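Local coordinates for immunity 23 family protein (Burkholderia dolosa AU0158, PDB 5FFP), which probably protects its own bacterium from a cognate toxin of contact-dependent growth inhibition, acting as the immunity protein (CdiI) of the toxin-immunity pair, at residues 3-6 against 7-10; 62-65 against 66-69; 138-141 against 142-145. One frame throughout, in Å; residues are numbered along the deposited sequence.

Contact 1: 3-6 against 7-10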
loop_
_atom_site.group_PDB
_atom_site.type_symbol
_atom_site.label_atom_id
_atom_site.label_comp_id
_atom_site.label_asym_id
_atom_site.label_seq_id
_atom_site.Cartn_x
_atom_site.Cartn_y
_atom_site.Cartn_z
ATOM N N SER A 3 -26.577 -13.545 -10.586
ATOM C CA SER A 3 -27.067 -12.232 -10.816
ATOM C C SER A 3 -26.232 -11.683 -11.946
ATOM O O SER A 3 -25.025 -11.900 -12.003
ATOM C CB SER A 3 -26.954 -11.421 -9.510
ATOM O OG SER A 3 -27.849 -10.330 -9.537
ATOM N N GLY A 4 -26.891 -10.981 -12.850
ATOM C CA GLY A 4 -26.241 -10.412 -14.029
ATOM C C GLY A 4 -26.282 -11.384 -15.207
ATOM O O GLY A 4 -27.138 -12.269 -15.303
ATOM N N ASN A 5 -25.344 -11.207 -16.124
ATOM C CA ASN A 5 -25.412 -11.841 -17.441
ATOM C C ASN A 5 -24.044 -12.373 -17.786
ATOM O O ASN A 5 -23.128 -11.582 -18.040
ATOM C CB ASN A 5 -25.822 -10.788 -18.461
ATOM C CG ASN A 5 -25.830 -11.312 -19.890
ATOM O OD1 ASN A 5 -25.311 -12.384 -20.217
ATOM N ND2 ASN A 5 -26.421 -10.524 -20.760
ATOM N N PRO A 6 -23.888 -13.701 -17.800
ATOM C CA PRO A 6 -22.553 -14.230 -17.951
ATOM C C PRO A 6 -21.815 -13.758 -19.195
ATOM O O PRO A 6 -20.603 -13.834 -19.210
ATOM C CB PRO A 6 -22.773 -15.726 -18.034
ATOM C CG PRO A 6 -23.987 -15.930 -17.212
ATOM C CD PRO A 6 -24.852 -14.739 -17.452
ATOM N N HIS A 7 -22.515 -13.314 -20.236
ATOM C CA HIS A 7 -21.819 -12.880 -21.446
ATOM C C HIS A 7 -21.174 -11.524 -21.280
ATOM O O HIS A 7 -20.314 -11.160 -22.070
ATOM C CB HIS A 7 -22.752 -12.871 -22.683
ATOM C CG HIS A 7 -23.074 -14.241 -23.213
ATOM N ND1 HIS A 7 -24.135 -14.487 -24.060
ATOM C CD2 HIS A 7 -22.507 -15.450 -22.974
ATOM C CE1 HIS A 7 -24.187 -15.782 -24.345
ATOM N NE2 HIS A 7 -23.211 -16.387 -23.700
ATOM N N THR A 8 -21.603 -10.750 -20.292
ATOM C CA THR A 8 -20.987 -9.454 -20.005
ATOM C C THR A 8 -20.348 -9.514 -18.589
ATOM O O THR A 8 -19.137 -9.753 -18.451
ATOM C CB THR A 8 -22.042 -8.364 -20.065
ATOM O OG1 THR A 8 -23.189 -8.822 -19.360
ATOM C CG2 THR A 8 -22.454 -8.042 -21.530
ATOM N N PHE A 9 -21.177 -9.384 -17.555
ATOM C CA PHE A 9 -20.718 -9.604 -16.187
ATOM C C PHE A 9 -21.794 -10.223 -15.304
ATOM O O PHE A 9 -22.943 -9.767 -15.276
ATOM C CB PHE A 9 -20.228 -8.284 -15.557
ATOM C CG PHE A 9 -19.828 -8.427 -14.132
ATOM C CD1 PHE A 9 -18.756 -9.243 -13.781
ATOM C CD2 PHE A 9 -20.560 -7.825 -13.121
ATOM C CE1 PHE A 9 -18.409 -9.421 -12.459
ATOM C CE2 PHE A 9 -20.202 -7.990 -11.790
ATOM C CZ PHE A 9 -19.127 -8.779 -11.467
ATOM N N ALA A 10 -21.415 -11.258 -14.569
ATOM C CA ALA A 10 -22.316 -11.844 -13.597
ATOM C C ALA A 10 -21.528 -12.377 -12.428
ATOM O O ALA A 10 -20.329 -12.650 -12.555
ATOM C CB ALA A 10 -23.107 -12.963 -14.232
#
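A type I beta turn from Asn5 to Thr8, with a classic beta bulge, makes this contact, where the chain reverses from the short edge strand 2-3 into strand 9-15 at one side of the four-stranded antiparallel sheet. Thr8 and Phe9 both face Asn5, which is held at several points. Its backbone N gives a nearly straight bond to Phe9 O (2.9 Å, 169° at the hydrogen), while its carbonyl O accepts from Thr8 N at 2.8 Å. The side chain spans the turn as well: with CG anti to the backbone N (chi1 176°), the amide swings toward His7, and Asn5 OD1 accepts a hydrogen bond from His7 N at 2.9 Å, from above the amide plane. That is an Asx turn. The amide and imidazole planes stand 43° apart. Thr8 OG1 passes 3.4 Å from Asn5 CB, and its hydroxyl is hydrogen-bonded to Glu143 OE2. Beyond the bulge, Gly4 and Ala10 form a non-hydrogen-bonded pair, and Gly4, with a positive phi, brings its CA within 3.6 Å of Phe9 O. The methyl of Ala10 lies against the chain before the turn, CB 3.1 Å from Ser3 O. Around this corner, Pro6, Thr8 and Ala10 make backbone bonds to Gly35, Gly34 and Phe32, and helix 143-154 covers Phe9 and Ser3, with Phe9 on Phe144 and Val147 and Ser3 on Val151.

Contact 2: 62-65 against 66-69; sequences VEDA and ELFH
The backbone comes in as an irregular loop up to Asp64 and then winds into the short helix 65-69, so the two segments meet through the first turn of that helix. Phe68 N donates to Asp64 O at 3.1 Å, and His69 N reaches Ala65 O at 3.2 Å; both are i to i+4 bonds. Asp64 is the N-cap. Its CG sits anti to the backbone N (chi1 -172°), which folds the carboxylate back over the start of the helix, and OD1 receives Leu67 N at 2.9 Å in an almost straight line (175°). The donor arrives on the anti side of that oxygen, 32° out of the carboxylate plane. The second oxygen, OD2, has a long, weak ion pair with Arg82. Leu67 lies against the same group: its CD1 comes to 3.4 Å from Asp64 CG, the two side chains crossing at a slant, so the cap is partly roofed by hydrocarbon. At the other end of the turn, the His69 ring bends back to the backbone. Its ND1 gives a second bond to Ala65 O (3.1 Å), approaching from the opposite face of the carbonyl plane to His69 N, and this probably restrains the imidazole rotation. Phe68 CD1 lies over the centre of one ring face of His69. The helix packs on two elements: Leu67 lies on Ala75, Leu79 and Arg82 of helix 72-83 and, with Phe68, on Val115 of strand 110-117, while the ring of His69 meets Tyr117 edge-to-face.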
loop_
_atom_site.group_PDB
_atom_site.type_symbol
_atom_site.label_atom_id
_atom_site.label_comp_id
_atom_site.label_asym_id
_atom_site.label_seq_id
_atom_site.Cartn_x
_atom_site.Cartn_y
_atom_site.Cartn_z
ATOM N N VAL A 62 -14.414 5.607 -11.044
ATOM C CA VAL A 62 -13.099 5.036 -11.254
ATOM C C VAL A 62 -12.742 5.270 -12.724
ATOM O O VAL A 62 -12.349 4.363 -13.455
ATOM C CB VAL A 62 -13.041 3.556 -10.769
ATOM C CG1 VAL A 62 -13.225 3.509 -9.260
ATOM C CG2 VAL A 62 -14.104 2.674 -11.440
ATOM N N GLU A 63 -12.919 6.526 -13.143
ATOM C CA GLU A 63 -12.581 6.971 -14.492
ATOM C C GLU A 63 -11.081 6.890 -14.700
ATOM O O GLU A 63 -10.311 7.403 -13.882
ATOM C CB GLU A 63 -13.025 8.429 -14.688
ATOM C CG GLU A 63 -14.469 8.623 -15.115
ATOM C CD GLU A 63 -14.625 8.656 -16.628
ATOM O OE1 GLU A 63 -13.760 8.065 -17.313
ATOM O OE2 GLU A 63 -15.601 9.273 -17.132
ATOM N N ASP A 64 -10.650 6.266 -15.784
ATOM C CA ASP A 64 -9.245 6.357 -16.162
ATOM C C ASP A 64 -9.076 6.114 -17.651
ATOM O O ASP A 64 -9.194 4.981 -18.135
ATOM C CB ASP A 64 -8.365 5.411 -15.345
ATOM C CG ASP A 64 -6.902 5.643 -15.605
ATOM O OD1 ASP A 64 -6.510 5.575 -16.785
ATOM O OD2 ASP A 64 -6.150 5.891 -14.650
ATOM N N ALA A 65 -8.787 7.201 -18.360
ATOM C CA ALA A 65 -8.821 7.217 -19.813
ATOM C C ALA A 65 -7.678 6.420 -20.404
ATOM O O ALA A 65 -7.843 5.721 -21.402
ATOM C CB ALA A 65 -8.780 8.651 -20.312
ATOM N N GLU A 66 -6.517 6.507 -19.777
ATOM C CA GLU A 66 -5.349 5.822 -20.290
ATOM C C GLU A 66 -5.593 4.320 -20.242
ATOM O O GLU A 66 -5.519 3.632 -21.266
ATOM C CB GLU A 66 -4.113 6.200 -19.468
ATOM C CG GLU A 66 -2.785 5.847 -20.131
ATOM C CD GLU A 66 -1.786 5.197 -19.179
ATOM O OE1 GLU A 66 -2.058 5.082 -17.954
ATOM O OE2 GLU A 66 -0.718 4.771 -19.668
ATOM N N LEU A 67 -5.942 3.837 -19.049
ATOM C CA LEU A 67 -6.083 2.405 -18.783
ATOM C C LEU A 67 -7.200 1.795 -19.608
ATOM O O LEU A 67 -7.135 0.613 -19.978
ATOM C CB LEU A 67 -6.367 2.162 -17.297
ATOM C CG LEU A 67 -5.242 2.541 -16.328
ATOM C CD1 LEU A 67 -5.741 2.543 -14.886
ATOM C CD2 LEU A 67 -4.056 1.598 -16.504
ATOM N N PHE A 68 -8.239 2.591 -19.858
ATOM C CA PHE A 68 -9.324 2.162 -20.735
ATOM C C PHE A 68 -8.809 1.862 -22.135
ATOM O O PHE A 68 -9.140 0.824 -22.705
ATOM C CB PHE A 68 -10.437 3.212 -20.807
ATOM C CG PHE A 68 -11.729 2.660 -21.305
ATOM C CD1 PHE A 68 -11.932 2.467 -22.663
ATOM C CD2 PHE A 68 -12.727 2.287 -20.421
ATOM C CE1 PHE A 68 -13.110 1.928 -23.135
ATOM C CE2 PHE A 68 -13.911 1.743 -20.881
ATOM C CZ PHE A 68 -14.102 1.566 -22.246
ATOM N N HIS A 69 -7.983 2.757 -22.669
ATOM C CA HIS A 69 -7.611 2.715 -24.085
ATOM C C HIS A 69 -6.339 1.942 -24.420
ATOM O O HIS A 69 -6.092 1.657 -25.591
ATOM C CB HIS A 69 -7.534 4.137 -24.658
ATOM C CG HIS A 69 -8.880 4.762 -24.848
ATOM N ND1 HIS A 69 -9.343 5.797 -24.065
ATOM C CD2 HIS A 69 -9.890 4.452 -25.697
ATOM C CE1 HIS A 69 -10.568 6.118 -24.441
ATOM N NE2 HIS A 69 -10.925 5.315 -25.428
#

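Contact 3: 138-141 against 142-145; sequences VLVR and GEFQ
Glu143 reaches back from the first turn of helix 143-154 to the end of strand 135-140, and its side chain can be followed atom by atom. CB lies 3.2 Å from Val140 O, the same oxygen that accepts the backbone N of Glu143. From there CG stands anti to the backbone N (chi1 -170°) and the chain continues extended, which carries the carboxylate back to the backbone N of Val140. CD then passes 4.0 Å from Leu139 CG, the two side chains crossing at about a right angle. At the tip, OE1 receives Val140 N at 3.0 Å in a nearly straight bond (170°), with the donor nearly in line with the C-O bond, while Leu139 CB is 3.6 Å from OE1. The other oxygen, OE2, bonds to Thr8 OG1, so both carboxylate oxygens are held, which probably limits its rotation. Leu139 also brings CD2 to within 4.3 Å of Phe144 CB, the apolar part of the junction. Arg141 turns its CB away from the helix, and its NE makes a salt bridge to Glu119. The backbone corner is a type II beta turn from Val140 to Glu143, closed by Glu143 N to Val140 O at 3.2 Å. Gly142 fills its third position with a positive phi of 90° and is also the helix N-cap. The arrangement is a tight strand-to-helix connection, joining the edge of the three-stranded sheet to the C-terminal helix.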
loop_
_atom_site.group_PDB
_atom_site.type_symbol
_atom_site.label_atom_id
_atom_site.label_comp_id
_atom_site.label_asym_id
_atom_site.label_seq_id
_atom_site.Cartn_x
_atom_site.Cartn_y
_atom_site.Cartn_z
ATOM N N VAL A 138 -15.801 -5.329 -22.095
ATOM C CA VAL A 138 -16.437 -4.030 -22.093
ATOM C C VAL A 138 -17.842 -4.144 -21.521
ATOM O O VAL A 138 -18.667 -4.930 -21.991
ATOM C CB VAL A 138 -16.558 -3.437 -23.537
ATOM C CG1 VAL A 138 -17.307 -2.101 -23.520
ATOM C CG2 VAL A 138 -15.182 -3.270 -24.176
ATOM N N LEU A 139 -18.121 -3.319 -20.532
ATOM C CA LEU A 139 -19.436 -3.242 -19.939
ATOM C C LEU A 139 -20.006 -1.874 -20.177
ATOM O O LEU A 139 -19.336 -0.963 -20.640
ATOM C CB LEU A 139 -19.341 -3.442 -18.421
ATOM C CG LEU A 139 -19.182 -4.870 -17.889
ATOM C CD1 LEU A 139 -18.073 -5.696 -18.512
ATOM C CD2 LEU A 139 -18.987 -4.794 -16.388
ATOM N N VAL A 140 -21.257 -1.723 -19.819
ATOM C CA VAL A 140 -21.857 -0.417 -19.727
ATOM C C VAL A 140 -21.458 0.128 -18.351
ATOM O O VAL A 140 -21.218 -0.638 -17.418
ATOM C CB VAL A 140 -23.384 -0.545 -19.948
ATOM C CG1 VAL A 140 -24.119 0.768 -19.692
ATOM C CG2 VAL A 140 -23.651 -1.040 -21.375
ATOM N N ARG A 141 -21.367 1.445 -18.226
ATOM C CA ARG A 141 -21.026 2.066 -16.952
ATOM C C ARG A 141 -22.173 1.904 -15.973
ATOM O O ARG A 141 -23.324 2.081 -16.329
ATOM C CB ARG A 141 -20.723 3.551 -17.132
ATOM C CG ARG A 141 -20.263 4.231 -15.838
ATOM C CD ARG A 141 -19.685 5.616 -16.063
ATOM N NE ARG A 141 -20.756 6.593 -16.299
ATOM C CZ ARG A 141 -21.577 7.102 -15.372
ATOM N NH1 ARG A 141 -22.512 7.973 -15.742
ATOM N NH2 ARG A 141 -21.474 6.749 -14.086
ATOM N N GLY A 142 -21.837 1.546 -14.738
ATOM C CA GLY A 142 -22.822 1.217 -13.712
ATOM C C GLY A 142 -23.212 -0.266 -13.675
ATOM O O GLY A 142 -23.863 -0.701 -12.720
ATOM N N GLU A 143 -22.839 -1.038 -14.703
ATOM C CA GLU A 143 -23.322 -2.423 -14.850
ATOM C C GLU A 143 -22.775 -3.273 -13.700
ATOM O O GLU A 143 -23.538 -3.915 -12.985
ATOM C CB GLU A 143 -22.931 -3.001 -16.223
ATOM C CG GLU A 143 -23.577 -4.342 -16.587
ATOM C CD GLU A 143 -23.162 -4.878 -17.962
ATOM O OE1 GLU A 143 -22.823 -4.076 -18.864
ATOM O OE2 GLU A 143 -23.195 -6.110 -18.174
ATOM N N PHE A 144 -21.462 -3.209 -13.483
ATOM C CA PHE A 144 -20.832 -3.896 -12.360
ATOM C C PHE A 144 -21.494 -3.573 -11.015
ATOM O O PHE A 144 -21.928 -4.445 -10.287
ATOM C CB PHE A 144 -19.330 -3.581 -12.292
ATOM C CG PHE A 144 -18.651 -4.205 -11.106
ATOM C CD1 PHE A 144 -18.636 -3.549 -9.894
ATOM C CD2 PHE A 144 -18.069 -5.454 -11.196
ATOM C CE1 PHE A 144 -18.039 -4.113 -8.795
ATOM C CE2 PHE A 144 -17.460 -6.020 -10.100
ATOM C CZ PHE A 144 -17.447 -5.353 -8.899
ATOM N N GLN A 145 -21.557 -2.314 -10.666
ATOM C CA GLN A 145 -22.182 -1.955 -9.404
ATOM C C GLN A 145 -23.596 -2.541 -9.278
ATOM O O GLN A 145 -23.948 -3.097 -8.246
ATOM C CB GLN A 145 -22.231 -0.432 -9.246
ATOM C CG GLN A 145 -20.863 0.186 -9.014
ATOM C CD GLN A 145 -20.152 0.601 -10.306
ATOM O OE1 GLN A 145 -20.364 0.014 -11.381
ATOM N NE2 GLN A 145 -19.285 1.598 -10.201
#

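Contacts 1 and 3 are direct neighbours, their centres about 10 Å apart, and they join the turn of the four-stranded sheet to the start of the C-terminal helix. Thr8 OG1 meets Glu143 OE2 at 3.0 Å, and the stacked rings of Phe9 and Phe144 approach to 3.4 Å between CE2 of the former and CD2 of the latter. Contact 2 stands apart: its centre is about 14 Å from that of contact 3, with nearest atoms about 5 Å apart, and about 22 Å from that of contact 1. Contacts 2 and 3 share strand 110-117 as a neighbour, with Leu67 on Val115 and Phe144 on Leu114.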